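Methyltransferase WBDD (PDB 4AZS) acts as a bifunctional kinase and methyltransferase that regulates the chain length of the O antigen in Escherichia coli O9a. Local coordinates at residues K177-Y182 with F207-S212; L439-Q444 with L456-K461; S61-R66 with N223-I228. All coordinates share one frame; numbering follows the deposited sequence.

In the fold
Contacts 1 and 3 belong to the methyltransferase half of the chain, whereas contact 2 joins two late helices, on the far side of the AMP-binding kinase region in sequence. Contact 3 ties residues 61-66 to 223-228, and contact 1 lies wholly within that long sequence interval; their centres are about 32 Å apart and their nearest atoms about 15 Å. Contact 2 stands on the other side of the chain's centre from both, its centre about 66 Å from that of contact 1 and about 52 Å from that of contact 3. Contact 1 approaches a cofactor: the side chain of Leu211 is about 7 Å from bound S-adenosylmethionine.

Contact 1 (K177-Y182 with F207-S212); sequences KEEPFY and FDTHLS. Unlike the reference sequence in segment 177-182: Phe181 (reference Leu).
Phe181 and Leu211 each turn CG opposite their own carbonyl carbon (chi1 -48° and -61°), which brings the end of the aromatic ring against the root of the leucine side chain, the two crossing at about a right angle. Phe181 CE2 lies 3.8 Å from Leu211 CB, and Phe181 CZ stops 3.6 Å from Leu211 O, with that oxygen at the ring edge, near its plane. On one face of the same ring sits a neighbour in sequence, Pro180, whose CG is above the centre; Pro180 of a neighbouring subunit also packs on Phe181. The proline reaches across the contact as well: Pro180 CD packs 3.5 Å from Ser212 OG.

The polar half illustrates how one water can stand in for direct bonds between two loops. It donates to Glu179 OE1 at 2.6 Å, and it accepts from Thr209 OG1 at 2.8 Å and from Ser212 OG at 2.9 Å. Each hydroxyl has a second task. Thr209 OG1 receives Leu211 N at 2.9 Å, forming an ST turn that overlaps the Asx turn of Asp208, while Ser212 OG accepts from Val214 N. Glu179 OE1 is also in a salt bridge with Arg216, probably favouring its charged form in this buried setting.

The contact thus joins the loop after strand 169-173 to the connection between strands 200-207 and 216-222, the antiparallel pair at one end of the seven-stranded sheet of the class I (Rossmann-like) methyltransferase fold. Arg216 of strand 216-222 lies against Thr209 and Leu211.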
loop_
_atom_site.group_PDB
_atom_site.type_symbol
_atom_site.label_atom_id
_atom_site.label_comp_id
_atom_site.label_asym_id
_atom_site.label_seq_id
_atom_site.Cartn_x
_atom_site.Cartn_y
_atom_site.Cartn_z
ATOM N N LYS A 177 -13.219 -22.574 -21.618
ATOM C CA LYS A 177 -13.180 -21.143 -21.432
ATOM C C LYS A 177 -14.224 -20.401 -22.282
ATOM O O LYS A 177 -14.585 -19.288 -21.941
ATOM C CB LYS A 177 -11.782 -20.582 -21.674
ATOM C CG LYS A 177 -11.457 -20.290 -23.111
ATOM C CD LYS A 177 -10.222 -19.379 -23.214
ATOM C CE LYS A 177 -9.818 -19.116 -24.678
ATOM N NZ LYS A 177 -9.872 -20.337 -25.549
ATOM N N GLU A 178 -14.737 -21.018 -23.353
ATOM C CA GLU A 178 -15.737 -20.335 -24.191
ATOM C C GLU A 178 -17.106 -20.271 -23.502
ATOM O O GLU A 178 -17.994 -19.595 -23.948
ATOM C CB GLU A 178 -15.870 -21.053 -25.556
ATOM C CG GLU A 178 -14.670 -20.849 -26.462
ATOM C CD GLU A 178 -13.394 -21.612 -26.016
ATOM O OE1 GLU A 178 -13.439 -22.650 -25.320
ATOM O OE2 GLU A 178 -12.316 -21.165 -26.403
ATOM N N GLU A 179 -17.314 -21.052 -22.449
ATOM C CA GLU A 179 -18.535 -20.937 -21.691
ATOM C C GLU A 179 -18.620 -19.505 -21.161
ATOM O O GLU A 179 -17.614 -18.845 -20.896
ATOM C CB GLU A 179 -18.576 -22.023 -20.623
ATOM C CG GLU A 179 -18.650 -23.413 -21.255
ATOM C CD GLU A 179 -18.897 -24.517 -20.242
ATOM O OE1 GLU A 179 -20.017 -24.571 -19.686
ATOM O OE2 GLU A 179 -17.932 -25.294 -19.987
ATOM N N PRO A 180 -19.817 -18.962 -21.113
ATOM C CA PRO A 180 -19.911 -17.506 -20.966
ATOM C C PRO A 180 -19.766 -16.983 -19.487
ATOM O O PRO A 180 -19.848 -15.778 -19.257
ATOM C CB PRO A 180 -21.331 -17.216 -21.518
ATOM C CG PRO A 180 -22.103 -18.446 -21.107
ATOM C CD PRO A 180 -21.138 -19.591 -21.326
ATOM N N PHE A 181 -19.547 -17.864 -18.513
ATOM C CA PHE A 181 -19.546 -17.459 -17.102
ATOM C C PHE A 181 -18.205 -16.939 -16.565
ATOM O O PHE A 181 -17.141 -17.173 -17.155
ATOM C CB PHE A 181 -20.075 -18.590 -16.212
ATOM C CG PHE A 181 -21.348 -19.191 -16.730
ATOM C CD1 PHE A 181 -22.544 -18.518 -16.593
ATOM C CD2 PHE A 181 -21.325 -20.353 -17.449
ATOM C CE1 PHE A 181 -23.723 -19.027 -17.118
ATOM C CE2 PHE A 181 -22.510 -20.900 -17.952
ATOM C CZ PHE A 181 -23.702 -20.240 -17.769
ATOM N N TYR A 182 -18.274 -16.217 -15.437
ATOM C CA TYR A 182 -17.084 -15.587 -14.849
ATOM C C TYR A 182 -15.952 -16.609 -14.595
ATOM O O TYR A 182 -14.812 -16.282 -14.782
ATOM C CB TYR A 182 -17.419 -14.847 -13.561
ATOM C CG TYR A 182 -17.783 -15.789 -12.489
ATOM C CD1 TYR A 182 -19.020 -16.386 -12.453
ATOM C CD2 TYR A 182 -16.839 -16.171 -11.538
ATOM C CE1 TYR A 182 -19.363 -17.297 -11.467
ATOM C CE2 TYR A 182 -17.156 -17.116 -10.575
ATOM C CZ TYR A 182 -18.420 -17.656 -10.541
ATOM O OH TYR A 182 -18.753 -18.556 -9.588
ATOM N N PHE A 207 -20.934 -32.556 -25.458
ATOM C CA PHE A 207 -22.248 -32.605 -24.841
ATOM C C PHE A 207 -22.757 -31.229 -24.491
ATOM O O PHE A 207 -22.004 -30.364 -24.036
ATOM C CB PHE A 207 -22.219 -33.522 -23.618
ATOM C CG PHE A 207 -21.894 -34.931 -23.987
ATOM C CD1 PHE A 207 -22.896 -35.771 -24.456
ATOM C CD2 PHE A 207 -20.580 -35.371 -24.028
ATOM C CE1 PHE A 207 -22.614 -37.049 -24.871
ATOM C CE2 PHE A 207 -20.288 -36.661 -24.428
ATOM C CZ PHE A 207 -21.310 -37.505 -24.881
ATOM N N ASP A 208 -24.054 -31.064 -24.694
ATOM C CA ASP A 208 -24.833 -29.885 -24.260
ATOM C C ASP A 208 -25.008 -29.886 -22.748
ATOM O O ASP A 208 -25.460 -30.849 -22.133
ATOM C CB ASP A 208 -26.205 -29.858 -25.017
ATOM C CG ASP A 208 -27.059 -28.538 -24.759
ATOM O OD1 ASP A 208 -26.759 -27.669 -23.894
ATOM O OD2 ASP A 208 -28.080 -28.393 -25.452
ATOM N N THR A 209 -24.625 -28.799 -22.120
ATOM C CA THR A 209 -24.713 -28.709 -20.664
ATOM C C THR A 209 -26.029 -28.130 -20.172
ATOM O O THR A 209 -26.264 -28.139 -18.978
ATOM C CB THR A 209 -23.691 -27.715 -20.127
ATOM O OG1 THR A 209 -24.005 -26.422 -20.659
ATOM C CG2 THR A 209 -22.315 -28.109 -20.521
ATOM N N HIS A 210 -26.803 -27.541 -21.087
ATOM C CA HIS A 210 -27.978 -26.694 -20.752
ATOM C C HIS A 210 -27.706 -25.451 -19.977
ATOM O O HIS A 210 -28.644 -24.832 -19.484
ATOM C CB HIS A 210 -29.066 -27.508 -20.056
ATOM C CG HIS A 210 -29.571 -28.639 -20.918
ATOM N ND1 HIS A 210 -29.091 -29.916 -20.820
ATOM C CD2 HIS A 210 -30.483 -28.639 -21.960
ATOM C CE1 HIS A 210 -29.689 -30.687 -21.747
ATOM N NE2 HIS A 210 -30.556 -29.908 -22.436
ATOM N N LEU A 211 -26.446 -25.037 -19.873
ATOM C CA LEU A 211 -26.143 -23.744 -19.311
ATOM C C LEU A 211 -25.952 -22.720 -20.394
ATOM O O LEU A 211 -26.114 -21.527 -20.137
ATOM C CB LEU A 211 -24.852 -23.812 -18.469
ATOM C CG LEU A 211 -24.892 -24.760 -17.280
ATOM C CD1 LEU A 211 -23.465 -25.050 -16.770
ATOM C CD2 LEU A 211 -25.774 -24.190 -16.183
ATOM N N SER A 212 -25.551 -23.170 -21.585
ATOM C CA SER A 212 -25.253 -22.278 -22.667
ATOM C C SER A 212 -25.133 -23.088 -23.922
ATOM O O SER A 212 -25.181 -24.287 -23.870
ATOM C CB SER A 212 -23.927 -21.522 -22.445
ATOM O OG SER A 212 -22.786 -22.288 -22.864
HETATM O O HOH W 1 -21.979 -24.678 -21.433
#

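Contact 2 (L439-Q444 with L456-K461); sequences LYAVWQ and LALFEK
Leu458 meets the neighbouring helix with a single methyl group, and the fit is close on one side only, with about 105 Å² buried between the two segments. Its CD1 comes 3.8 Å from Val442 CG2, the two side chains meeting at a slant. An extended chi2 of 172° carries that methyl to the far end of the leucine, while Val442 offers the branch opposite its carbonyl carbon. Val442 is buried, with Phe404 of helix 397-410 also packed on it. This is the tight part.

The pair is a small case of consecutive helices, 435-443 and 452-460, packed against each other across a short connection, in a helical region that probably belongs to the C-terminal lobe of the kinase. Inward of the contact, Phe459, on helix 452-460, leans on helix 341-357 and meets Trp438 edge to face.

Toward the outside the packing thins. Ala441 CB is 4.2 Å from Leu458 CD1, a looser touch than that of the valine, and both residues remain partly exposed. Leu465, from the chain that follows the second helix, adds some cover over Ala441.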
loop_
_atom_site.group_PDB
_atom_site.type_symbol
_atom_site.label_atom_id
_atom_site.label_comp_id
_atom_site.label_asym_id
_atom_site.label_seq_id
_atom_site.Cartn_x
_atom_site.Cartn_y
_atom_site.Cartn_z
ATOM N N LEU A 439 28.774 -41.458 -57.532
ATOM C CA LEU A 439 28.060 -40.215 -57.750
ATOM C C LEU A 439 28.535 -39.533 -59.024
ATOM O O LEU A 439 27.722 -38.994 -59.783
ATOM C CB LEU A 439 28.251 -39.275 -56.543
ATOM C CG LEU A 439 28.368 -37.764 -56.793
ATOM C CD1 LEU A 439 27.005 -37.187 -57.143
ATOM C CD2 LEU A 439 28.936 -36.996 -55.589
ATOM N N TYR A 440 29.841 -39.575 -59.267
ATOM C CA TYR A 440 30.362 -38.949 -60.456
ATOM C C TYR A 440 29.755 -39.658 -61.658
ATOM O O TYR A 440 29.387 -39.012 -62.611
ATOM C CB TYR A 440 31.900 -38.945 -60.490
ATOM C CG TYR A 440 32.464 -38.327 -61.734
ATOM C CD1 TYR A 440 32.661 -39.093 -62.846
ATOM C CD2 TYR A 440 32.786 -36.968 -61.805
ATOM C CE1 TYR A 440 33.169 -38.563 -64.018
ATOM C CE2 TYR A 440 33.280 -36.418 -62.991
ATOM C CZ TYR A 440 33.458 -37.233 -64.087
ATOM O OH TYR A 440 33.933 -36.775 -65.305
ATOM N N ALA A 441 29.618 -40.981 -61.614
ATOM C CA ALA A 441 29.072 -41.687 -62.779
ATOM C C ALA A 441 27.653 -41.278 -63.000
ATOM O O ALA A 441 27.214 -41.142 -64.116
ATOM C CB ALA A 441 29.168 -43.205 -62.636
ATOM N N VAL A 442 26.913 -41.061 -61.931
ATOM C CA VAL A 442 25.522 -40.750 -62.100
ATOM C C VAL A 442 25.411 -39.407 -62.760
ATOM O O VAL A 442 24.561 -39.208 -63.654
ATOM C CB VAL A 442 24.752 -40.690 -60.778
ATOM C CG1 VAL A 442 23.342 -40.175 -61.022
ATOM C CG2 VAL A 442 24.720 -42.040 -60.112
ATOM N N TRP A 443 26.257 -38.483 -62.320
ATOM C CA TRP A 443 26.247 -37.134 -62.849
ATOM C C TRP A 443 26.606 -37.045 -64.299
ATOM O O TRP A 443 26.213 -36.109 -64.930
ATOM C CB TRP A 443 27.117 -36.185 -62.017
ATOM C CG TRP A 443 26.301 -35.536 -60.927
ATOM C CD1 TRP A 443 25.858 -36.122 -59.735
ATOM C CD2 TRP A 443 25.746 -34.176 -60.907
ATOM N NE1 TRP A 443 25.111 -35.240 -58.990
ATOM C CE2 TRP A 443 25.008 -34.050 -59.629
ATOM C CE3 TRP A 443 25.792 -33.093 -61.769
ATOM C CZ2 TRP A 443 24.354 -32.887 -59.271
ATOM C CZ3 TRP A 443 25.130 -31.923 -61.390
ATOM C CH2 TRP A 443 24.435 -31.825 -60.167
ATOM N N GLN A 444 27.308 -38.029 -64.849
ATOM C CA GLN A 444 27.651 -38.010 -66.275
ATOM C C GLN A 444 26.508 -38.532 -67.142
ATOM O O GLN A 444 26.638 -38.556 -68.347
ATOM C CB GLN A 444 28.869 -38.882 -66.547
ATOM C CG GLN A 444 30.110 -38.435 -65.810
ATOM C CD GLN A 444 30.300 -36.945 -65.921
ATOM O OE1 GLN A 444 30.352 -36.398 -67.026
ATOM N NE2 GLN A 444 30.318 -36.273 -64.789
ATOM N N LEU A 456 20.853 -47.880 -58.280
ATOM C CA LEU A 456 21.195 -49.171 -57.693
ATOM C C LEU A 456 22.236 -49.892 -58.539
ATOM O O LEU A 456 23.220 -50.404 -58.019
ATOM C CB LEU A 456 19.944 -50.041 -57.513
ATOM C CG LEU A 456 20.273 -51.494 -57.159
ATOM C CD1 LEU A 456 20.974 -51.584 -55.806
ATOM C CD2 LEU A 456 19.034 -52.365 -57.175
ATOM N N ALA A 457 22.047 -49.957 -59.847
ATOM C CA ALA A 457 23.000 -50.695 -60.692
ATOM C C ALA A 457 24.398 -50.081 -60.597
ATOM O O ALA A 457 25.399 -50.799 -60.494
ATOM C CB ALA A 457 22.523 -50.763 -62.140
ATOM N N LEU A 458 24.477 -48.756 -60.576
ATOM C CA LEU A 458 25.783 -48.142 -60.517
ATOM C C LEU A 458 26.369 -48.379 -59.116
ATOM O O LEU A 458 27.576 -48.592 -58.979
ATOM C CB LEU A 458 25.740 -46.665 -60.900
ATOM C CG LEU A 458 25.587 -46.357 -62.385
ATOM C CD1 LEU A 458 25.368 -44.876 -62.627
ATOM C CD2 LEU A 458 26.788 -46.814 -63.179
ATOM N N PHE A 459 25.522 -48.374 -58.088
ATOM C CA PHE A 459 25.980 -48.606 -56.746
ATOM C C PHE A 459 26.639 -49.972 -56.597
ATOM O O PHE A 459 27.709 -50.079 -56.037
ATOM C CB PHE A 459 24.848 -48.482 -55.730
ATOM C CG PHE A 459 25.254 -48.912 -54.349
ATOM C CD1 PHE A 459 25.837 -48.008 -53.480
ATOM C CD2 PHE A 459 25.103 -50.237 -53.949
ATOM C CE1 PHE A 459 26.225 -48.399 -52.207
ATOM C CE2 PHE A 459 25.491 -50.639 -52.679
ATOM C CZ PHE A 459 26.034 -49.714 -51.805
ATOM N N GLU A 460 26.012 -51.000 -57.137
ATOM C CA GLU A 460 26.573 -52.353 -57.126
ATOM C C GLU A 460 27.909 -52.530 -57.868
ATOM O O GLU A 460 28.664 -53.449 -57.600
ATOM C CB GLU A 460 25.526 -53.324 -57.687
ATOM C CG GLU A 460 24.394 -53.590 -56.674
ATOM C CD GLU A 460 23.143 -54.231 -57.287
ATOM O OE1 GLU A 460 23.147 -54.534 -58.512
ATOM O OE2 GLU A 460 22.142 -54.422 -56.540
ATOM N N LYS A 461 28.221 -51.651 -58.809
ATOM C CA LYS A 461 29.433 -51.800 -59.568
ATOM C C LYS A 461 30.405 -50.686 -59.232
ATOM O O LYS A 461 31.342 -50.433 -59.991
ATOM C CB LYS A 461 29.090 -51.764 -61.055
ATOM C CG LYS A 461 28.114 -52.858 -61.474
ATOM C CD LYS A 461 28.792 -54.227 -61.561
ATOM C CE LYS A 461 27.767 -55.311 -61.857
ATOM N NZ LYS A 461 28.340 -56.518 -62.507
#

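Contact 3 (S61-R66 with N223-I228); sequences SRALGR and NHRVLI. With SO4 (sulfate ion), chain E; SO4 (sulfate ion), chain F.
The C-terminal end of helix 47-64 presents Ala63 and Leu64 to Arg225, the first residue of strand 225-228, and the two apolar side chains meet from one side a guanidinium that grips an anion. Leu64 CD2 lies over that face of the guanidinium, 3.6 Å from Arg225 NH1. From an oblique direction Ala63 CB comes equally near, 3.6 Å from Arg225 NH2. The arginine chain bends at chi3 (73°), which swings its flat end round to these two residues instead of continuing straight on.

With a face against the leucine, Arg225 keeps an edge for sulfate E, whose sulfur lies in the guanidinium plane. The grip is two-pronged: Arg225 NH1 donates to O1 of sulfate E at 2.7 Å, and Arg225 NH2 to its O2 at 2.8 Å, the latter nearly straight at 170°. This sulfate, like sulfate F nearby, probably comes from the crystallisation liquor. Arg225 NH2 also bonds to Asn232 OD1 on strand 231-234, the antiparallel partner with which strand 225-228 forms a hairpin.

The helix itself closes in a Schellman motif, with Gly65 at positive phi as its C-prime residue. Arg66 N reaches back to Ser61 O at 3.1 Å, and Gly65 N makes a weak bond to Arg62 O. After the turn the Arg66 side chain, extended from CG to NE, reaches sulfate F, where Arg66 NE donates to O2 at 2.9 Å and Arg66 NH2 to O1 at 3.1 Å. Its NH1 forms a salt bridge with Asp136.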
loop_
_atom_site.group_PDB
_atom_site.type_symbol
_atom_site.label_atom_id
_atom_site.label_comp_id
_atom_site.label_asym_id
_atom_site.label_seq_id
_atom_site.Cartn_x
_atom_site.Cartn_y
_atom_site.Cartn_z
ATOM N N SER A 61 -14.221 -53.633 -20.464
ATOM C CA SER A 61 -14.552 -54.843 -19.737
ATOM C C SER A 61 -14.291 -56.081 -20.637
ATOM O O SER A 61 -13.784 -57.093 -20.174
ATOM C CB SER A 61 -16.019 -54.836 -19.297
ATOM O OG SER A 61 -16.311 -56.048 -18.639
ATOM N N ARG A 62 -14.648 -55.974 -21.911
ATOM C CA ARG A 62 -14.333 -57.010 -22.878
ATOM C C ARG A 62 -12.828 -57.248 -22.934
ATOM O O ARG A 62 -12.382 -58.372 -22.865
ATOM C CB ARG A 62 -14.863 -56.636 -24.259
ATOM C CG ARG A 62 -14.854 -57.778 -25.313
ATOM C CD ARG A 62 -15.523 -57.377 -26.658
ATOM N NE ARG A 62 -16.750 -56.576 -26.442
ATOM C CZ ARG A 62 -16.940 -55.279 -26.755
ATOM N NH1 ARG A 62 -16.008 -54.560 -27.381
ATOM N NH2 ARG A 62 -18.099 -54.686 -26.444
ATOM N N ALA A 63 -12.038 -56.188 -23.009
ATOM C CA ALA A 63 -10.579 -56.341 -23.156
ATOM C C ALA A 63 -9.972 -56.989 -21.951
ATOM O O ALA A 63 -9.116 -57.829 -22.076
ATOM C CB ALA A 63 -9.917 -54.980 -23.389
ATOM N N LEU A 64 -10.384 -56.578 -20.761
ATOM C CA LEU A 64 -9.826 -57.148 -19.564
ATOM C C LEU A 64 -10.481 -58.484 -19.213
ATOM O O LEU A 64 -10.030 -59.173 -18.337
ATOM C CB LEU A 64 -9.973 -56.160 -18.394
ATOM C CG LEU A 64 -9.256 -54.806 -18.492
ATOM C CD1 LEU A 64 -9.456 -53.952 -17.241
ATOM C CD2 LEU A 64 -7.761 -54.961 -18.759
ATOM N N GLY A 65 -11.594 -58.823 -19.834
ATOM C CA GLY A 65 -12.219 -60.119 -19.586
ATOM C C GLY A 65 -13.035 -60.213 -18.306
ATOM O O GLY A 65 -13.320 -61.312 -17.832
ATOM N N ARG A 66 -13.463 -59.082 -17.753
ATOM C CA ARG A 66 -14.157 -59.100 -16.463
ATOM C C ARG A 66 -14.886 -57.788 -16.195
ATOM O O ARG A 66 -14.631 -56.794 -16.885
ATOM C CB ARG A 66 -13.199 -59.398 -15.313
ATOM C CG ARG A 66 -12.115 -58.363 -15.181
ATOM C CD ARG A 66 -11.352 -58.533 -13.887
ATOM N NE ARG A 66 -10.151 -57.695 -13.912
ATOM C CZ ARG A 66 -10.138 -56.390 -13.660
ATOM N NH1 ARG A 66 -11.279 -55.773 -13.337
ATOM N NH2 ARG A 66 -8.981 -55.704 -13.710
ATOM N N ASN A 223 -2.850 -43.916 -19.414
ATOM C CA ASN A 223 -1.400 -43.963 -19.310
ATOM C C ASN A 223 -0.862 -45.383 -19.504
ATOM O O ASN A 223 0.324 -45.602 -19.349
ATOM C CB ASN A 223 -0.892 -43.364 -18.004
ATOM C CG ASN A 223 -0.575 -41.887 -18.101
ATOM O OD1 ASN A 223 -0.659 -41.264 -19.158
ATOM N ND2 ASN A 223 -0.265 -41.300 -16.963
ATOM N N HIS A 224 -1.725 -46.324 -19.865
ATOM C CA HIS A 224 -1.344 -47.730 -19.908
ATOM C C HIS A 224 -1.812 -48.485 -21.113
ATOM O O HIS A 224 -1.295 -49.564 -21.383
ATOM C CB HIS A 224 -1.880 -48.427 -18.658
ATOM C CG HIS A 224 -1.258 -47.937 -17.406
ATOM N ND1 HIS A 224 0.038 -48.189 -17.097
ATOM C CD2 HIS A 224 -1.768 -47.153 -16.378
ATOM C CE1 HIS A 224 0.334 -47.598 -15.932
ATOM N NE2 HIS A 224 -0.774 -46.954 -15.495
ATOM N N ARG A 225 -2.828 -47.970 -21.809
ATOM C CA ARG A 225 -3.444 -48.665 -22.918
ATOM C C ARG A 225 -3.724 -47.765 -24.097
ATOM O O ARG A 225 -4.039 -46.567 -23.955
ATOM C CB ARG A 225 -4.779 -49.307 -22.469
ATOM C CG ARG A 225 -4.634 -50.346 -21.348
ATOM C CD ARG A 225 -5.952 -51.036 -20.952
ATOM N NE ARG A 225 -6.380 -51.977 -21.957
ATOM C CZ ARG A 225 -6.025 -53.258 -22.018
ATOM N NH1 ARG A 225 -5.241 -53.768 -21.110
ATOM N NH2 ARG A 225 -6.455 -54.022 -23.020
ATOM N N VAL A 226 -3.607 -48.346 -25.283
ATOM C CA VAL A 226 -4.243 -47.782 -26.437
ATOM C C VAL A 226 -5.710 -48.214 -26.404
ATOM O O VAL A 226 -6.012 -49.386 -26.337
ATOM C CB VAL A 226 -3.555 -48.259 -27.739
ATOM C CG1 VAL A 226 -4.329 -47.791 -28.961
ATOM C CG2 VAL A 226 -2.146 -47.711 -27.778
ATOM N N LEU A 227 -6.603 -47.249 -26.483
ATOM C CA LEU A 227 -7.999 -47.463 -26.346
ATOM C C LEU A 227 -8.698 -46.906 -27.580
ATOM O O LEU A 227 -9.147 -45.790 -27.599
ATOM C CB LEU A 227 -8.486 -46.729 -25.114
ATOM C CG LEU A 227 -7.930 -47.161 -23.767
ATOM C CD1 LEU A 227 -8.366 -46.220 -22.677
ATOM C CD2 LEU A 227 -8.339 -48.561 -23.458
ATOM N N ILE A 228 -8.799 -47.734 -28.596
ATOM C CA ILE A 228 -9.371 -47.383 -29.875
ATOM C C ILE A 228 -10.411 -48.475 -30.083
ATOM O O ILE A 228 -10.169 -49.623 -29.722
ATOM C CB ILE A 228 -8.244 -47.440 -30.932
ATOM C CG1 ILE A 228 -7.308 -46.251 -30.793
ATOM C CG2 ILE A 228 -8.790 -47.474 -32.358
ATOM C CD1 ILE A 228 -6.027 -46.442 -31.581
HETATM S S SO4 E . -4.741 -57.235 -21.778
HETATM O O1 SO4 E . -4.222 -56.221 -20.820
HETATM O O2 SO4 E . -5.495 -56.624 -22.917
HETATM O O3 SO4 E . -5.686 -58.129 -21.036
HETATM O O4 SO4 E . -3.539 -57.953 -22.300
HETATM S S SO4 F . -6.416 -58.388 -14.166
HETATM O O1 SO4 F . -6.494 -57.128 -14.948
HETATM O O2 SO4 F . -7.691 -59.153 -14.239
HETATM O O3 SO4 F . -6.126 -58.079 -12.746
HETATM O O4 SO4 F . -5.320 -59.223 -14.713
#